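CRISPR protein (Archaeoglobus fulgidus, PDB 4MJK) probably serves as a Cas5-type subunit of an archaeal type I-A CRISPR Cascade complex, which binds CRISPR RNA for defence against foreign nucleic acid. Local coordinates at residues L79-S82 against D83-I87; E141-L144 against W145-H148. All blocks are in the same frame, centred on the assembly; numbering follows the deposited sequence.

Contact 1: L79-S82 against D83-I87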
loop_
_atom_site.group_PDB
_atom_site.type_symbol
_atom_site.label_atom_id
_atom_site.label_comp_id
_atom_site.label_asym_id
_atom_site.label_seq_id
_atom_site.Cartn_x
_atom_site.Cartn_y
_atom_site.Cartn_z
ATOM N N LEU A 79 9.179 1.172 -1.464
ATOM C CA LEU A 79 9.079 0.735 -2.847
ATOM C C LEU A 79 8.260 1.800 -3.554
ATOM O O LEU A 79 7.050 1.855 -3.396
ATOM C CB LEU A 79 8.394 -0.643 -2.920
ATOM C CG LEU A 79 8.174 -1.228 -4.314
ATOM C CD1 LEU A 79 9.503 -1.545 -4.982
ATOM C CD2 LEU A 79 7.282 -2.490 -4.248
ATOM N N ARG A 80 8.932 2.683 -4.285
ATOM C CA ARG A 80 8.248 3.807 -4.908
ATOM C C ARG A 80 7.415 3.290 -6.071
ATOM O O ARG A 80 7.785 2.306 -6.712
ATOM C CB ARG A 80 9.260 4.838 -5.397
ATOM C CG ARG A 80 10.150 5.381 -4.296
ATOM C CD ARG A 80 11.294 6.176 -4.891
ATOM N NE ARG A 80 12.132 5.336 -5.739
ATOM C CZ ARG A 80 13.005 5.806 -6.624
ATOM N NH1 ARG A 80 13.154 7.120 -6.781
ATOM N NH2 ARG A 80 13.720 4.965 -7.362
ATOM N N TYR A 81 6.292 3.937 -6.357
ATOM C CA TYR A 81 5.520 3.478 -7.507
ATOM C C TYR A 81 6.315 3.693 -8.788
ATOM O O TYR A 81 6.113 3.002 -9.785
ATOM C CB TYR A 81 4.129 4.108 -7.564
ATOM C CG TYR A 81 3.066 3.146 -7.080
ATOM C CD1 TYR A 81 2.645 3.158 -5.760
ATOM C CD2 TYR A 81 2.512 2.196 -7.940
ATOM C CE1 TYR A 81 1.687 2.268 -5.308
ATOM C CE2 TYR A 81 1.547 1.292 -7.496
ATOM C CZ TYR A 81 1.146 1.337 -6.177
ATOM O OH TYR A 81 0.188 0.469 -5.709
ATOM N N SER A 82 7.258 4.628 -8.753
ATOM C CA SER A 82 8.137 4.781 -9.907
ATOM C C SER A 82 8.994 3.525 -10.107
ATOM O O SER A 82 9.237 3.132 -11.248
ATOM C CB SER A 82 8.976 6.072 -9.836
ATOM O OG SER A 82 10.053 5.957 -8.932
ATOM N N ASP A 83 9.421 2.886 -9.008
ATOM C CA ASP A 83 10.142 1.596 -9.066
ATOM C C ASP A 83 9.223 0.494 -9.612
ATOM O O ASP A 83 9.608 -0.317 -10.464
ATOM C CB ASP A 83 10.597 1.162 -7.667
ATOM C CG ASP A 83 11.696 2.045 -7.088
ATOM O OD1 ASP A 83 12.630 2.390 -7.843
ATOM O OD2 ASP A 83 11.623 2.383 -5.876
ATOM N N ILE A 84 8.004 0.462 -9.086
ATOM C CA ILE A 84 7.016 -0.525 -9.476
ATOM C C ILE A 84 6.662 -0.440 -10.965
ATOM O O ILE A 84 6.638 -1.458 -11.666
ATOM C CB ILE A 84 5.738 -0.366 -8.641
ATOM C CG1 ILE A 84 5.972 -0.870 -7.212
ATOM C CG2 ILE A 84 4.568 -1.111 -9.310
ATOM C CD1 ILE A 84 5.038 -0.223 -6.166
ATOM N N ASN A 85 6.371 0.769 -11.440
ATOM C CA ASN A 85 5.948 0.945 -12.824
ATOM C C ASN A 85 7.112 0.665 -13.772
ATOM O O ASN A 85 6.906 0.239 -14.904
ATOM C CB ASN A 85 5.304 2.321 -13.043
ATOM C CG ASN A 85 3.942 2.423 -12.370
ATOM O OD1 ASN A 85 3.309 1.405 -12.093
ATOM N ND2 ASN A 85 3.489 3.641 -12.093
ATOM N N ARG A 86 8.331 0.864 -13.274
ATOM C CA ARG A 86 9.542 0.474 -13.995
ATOM C C ARG A 86 9.687 -1.050 -14.115
ATOM O O ARG A 86 9.888 -1.574 -15.215
ATOM C CB ARG A 86 10.776 1.051 -13.305
ATOM C CG ARG A 86 11.793 1.650 -14.270
ATOM C CD ARG A 86 13.001 2.230 -13.541
ATOM N NE ARG A 86 14.102 2.536 -14.456
ATOM C CZ ARG A 86 15.267 3.058 -14.078
ATOM N NH1 ARG A 86 15.489 3.341 -12.799
ATOM N NH2 ARG A 86 16.211 3.298 -14.978
ATOM N N ILE A 87 9.604 -1.757 -12.987
ATOM C CA ILE A 87 9.628 -3.218 -13.008
ATOM C C ILE A 87 8.596 -3.724 -14.010
ATOM O O ILE A 87 8.875 -4.627 -14.789
ATOM C CB ILE A 87 9.396 -3.839 -11.601
ATOM C CG1 ILE A 87 10.604 -3.560 -10.699
ATOM C CG2 ILE A 87 9.128 -5.346 -11.702
ATOM C CD1 ILE A 87 10.375 -3.828 -9.228
#
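Arg80 and Asp83 face each other at the start of helix 81-87 in a side-on salt bridge. NE of Arg80 lies 3.0 Å from OD2 of Asp83. The second arm runs from Arg80 NH2 to Asp83 OD1, 2.8 Å. The guanidinium and carboxylate planes are turned 57° apart, and NE meets OD2 from above the carboxylate plane. The bend at chi3 of Arg80 (-62°) curls the chain back so that NE and NH2 face the acid. OD2 of Asp83 also accepts the backbone N of Arg80, at 3.1 Å, from the same face as NE. Arg80 is the N-cap residue, and its O receives Ile84 N at 3.0 Å; the aspartate thus returns a bond to the cap's own N-H, and its negative charge probably favours the N-terminal end of the helix, where the dipole is positive. With an alanine at Asp83, the guanidinium and backbone N-H of Arg80 would probably lose the acceptor OD2 that they share, leaving the arginine more able to turn.

Ile84 packs between Leu79 and the Tyr81 ring on the first turn of the helix. Its CD1 sits over one face of the Tyr81 ring, 3.9 Å from the ring centroid, a CH-pi contact, while CG1 meets Leu79 CD2 at 3.6 Å. Farther out, Tyr29 makes a cation-pi contact with Arg80, and the hydroxyl of Tyr81 is hydrogen-bonded to the backbone O of Leu118 of the second subunit, whose Ser119 holds Asn85 OD1.

Contact 2: E141-L144 against W145-H148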
loop_
_atom_site.group_PDB
_atom_site.type_symbol
_atom_site.label_atom_id
_atom_site.label_comp_id
_atom_site.label_asym_id
_atom_site.label_seq_id
_atom_site.Cartn_x
_atom_site.Cartn_y
_atom_site.Cartn_z
ATOM N N GLU A 141 3.612 16.245 24.512
ATOM C CA GLU A 141 3.930 14.864 24.194
ATOM C C GLU A 141 2.664 14.091 23.830
ATOM O O GLU A 141 2.663 13.274 22.908
ATOM C CB GLU A 141 4.643 14.215 25.379
ATOM C CG GLU A 141 5.285 12.889 25.074
ATOM C CD GLU A 141 6.147 12.389 26.216
ATOM O OE1 GLU A 141 6.412 13.179 27.152
ATOM O OE2 GLU A 141 6.564 11.208 26.170
ATOM N N LYS A 142 1.575 14.360 24.547
ATOM C CA LYS A 142 0.320 13.675 24.281
ATOM C C LYS A 142 -0.149 13.884 22.846
ATOM O O LYS A 142 -0.745 12.990 22.253
ATOM C CB LYS A 142 -0.775 14.121 25.263
ATOM C CG LYS A 142 -1.474 15.421 24.896
ATOM C CD LYS A 142 -2.475 15.837 25.975
ATOM C CE LYS A 142 -2.932 17.287 25.812
ATOM N NZ LYS A 142 -3.834 17.502 24.636
ATOM N N ILE A 143 0.106 15.069 22.299
ATOM C CA ILE A 143 -0.354 15.404 20.951
ATOM C C ILE A 143 0.291 14.511 19.900
ATOM O O ILE A 143 -0.353 14.113 18.926
ATOM C CB ILE A 143 -0.058 16.879 20.575
ATOM C CG1 ILE A 143 -0.681 17.842 21.592
ATOM C CG2 ILE A 143 -0.573 17.181 19.171
ATOM C CD1 ILE A 143 -2.146 17.579 21.864
ATOM N N LEU A 144 1.573 14.219 20.092
ATOM C CA LEU A 144 2.307 13.361 19.174
ATOM C C LEU A 144 1.597 12.022 19.016
ATOM O O LEU A 144 1.545 11.473 17.916
ATOM C CB LEU A 144 3.762 13.178 19.638
ATOM C CG LEU A 144 4.641 14.437 19.593
ATOM C CD1 LEU A 144 6.013 14.204 20.230
ATOM C CD2 LEU A 144 4.799 14.943 18.162
ATOM N N TRP A 145 1.013 11.513 20.099
ATOM C CA TRP A 145 0.320 10.220 20.049
ATOM C C TRP A 145 -0.900 10.228 19.127
ATOM O O TRP A 145 -1.369 9.174 18.717
ATOM C CB TRP A 145 -0.119 9.789 21.439
ATOM C CG TRP A 145 0.979 9.259 22.292
ATOM C CD1 TRP A 145 1.684 9.941 23.245
ATOM C CD2 TRP A 145 1.498 7.925 22.288
ATOM N NE1 TRP A 145 2.605 9.111 23.833
ATOM C CE2 TRP A 145 2.514 7.870 23.260
ATOM C CE3 TRP A 145 1.195 6.770 21.554
ATOM C CZ2 TRP A 145 3.229 6.702 23.526
ATOM C CZ3 TRP A 145 1.912 5.619 21.814
ATOM C CH2 TRP A 145 2.916 5.591 22.794
ATOM N N LYS A 146 -1.388 11.425 18.799
ATOM C CA LYS A 146 -2.645 11.607 18.074
ATOM C C LYS A 146 -2.495 11.726 16.552
ATOM O O LYS A 146 -3.441 12.096 15.838
ATOM C CB LYS A 146 -3.377 12.831 18.618
ATOM C CG LYS A 146 -3.866 12.684 20.069
ATOM C CD LYS A 146 -4.681 13.917 20.468
ATOM C CE LYS A 146 -5.300 13.784 21.852
ATOM N NZ LYS A 146 -4.272 13.870 22.924
ATOM N N ILE A 147 -1.305 11.421 16.055
ATOM C CA ILE A 147 -1.063 11.477 14.621
ATOM C C ILE A 147 -1.637 10.217 13.962
ATOM O O ILE A 147 -1.230 9.104 14.313
ATOM C CB ILE A 147 0.433 11.598 14.341
ATOM C CG1 ILE A 147 0.948 12.961 14.831
ATOM C CG2 ILE A 147 0.724 11.405 12.844
ATOM C CD1 ILE A 147 2.471 13.079 14.826
ATOM N N HIS A 148 -2.565 10.393 13.013
ATOM C CA HIS A 148 -3.253 9.270 12.358
ATOM C C HIS A 148 -3.008 9.208 10.855
ATOM O O HIS A 148 -3.378 8.227 10.199
ATOM C CB HIS A 148 -4.770 9.335 12.585
ATOM C CG HIS A 148 -5.165 9.340 14.031
ATOM N ND1 HIS A 148 -4.705 8.401 14.926
ATOM C CD2 HIS A 148 -5.973 10.167 14.731
ATOM C CE1 HIS A 148 -5.211 8.648 16.121
ATOM N NE2 HIS A 148 -5.987 9.718 16.030
#
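The indole of Trp145 meets the preceding turn by its five-membered ring: the carbonyl O of Lys142 lies at the ring edge, near its plane, and the O of Glu141 approaches CD1 of Trp145 obliquely at 3.5 Å. CG of Trp145 stands anti to its carbonyl carbon (chi1 -76°), which brings the CD1 edge of the indole to the carbonyls at the end of helix 141-144; the side chain also packs on Val162 of strand 157-170. The other flat group, the imidazole of His148, takes no part across the junction but has the O of Lys146, within 145-148, over one face and displaced toward the rim.

The chain leaves the short helix through a type I beta turn from Leu144 to Ile147, with Trp145 at its second position. Of the three backbone bonds across the junction, that from Lys146 N to Ile143 O (2.9 Å) is the one that is not weak; it reaches the oxygen from above the carbonyl plane. The bond from Trp145 N to Lys142 O is weak, as is the turn-closing one from Ile147 N to Leu144 O at 3.4 Å.

Branched and apolar residues suit the inner side: Ile143 and Ile147 pack on helix 33-46, and Leu144 on Tyr4 and Val6 of strand 2-10, so the turn joins that helix to the large sheet. Outward, the two lysines cross obliquely, each bent at its last torsion, and NZ of Lys146 comes 3.8 Å from CG of Lys142. The NZ atoms of Lys142 and Lys146 are 4.0 Å apart, an unfavourable pairing probably eased by Asp47, which forms a salt bridge with Lys142 and a long, weak ion pair with Lys146.

In the fold
Contact 1 and contact 2 are both local contacts within one chain, met in series, with centres 32 Å apart and nearest atoms about 17 Å apart, so neither touches the other. They mark opposite kinds of helix boundary: residues 79-87 pass from the edge strand 76-80 of the three-stranded sheet into a helix, whereas residues 141-148 leave one on the way to strand 157-170 of the six-stranded sheet. Contact 1 lies farther out, its centre about 21 Å from the centre of the chain, against about 17 Å for the centre of contact 2, and it alone meets the second subunit. Contact 2 instead packs within its own chain.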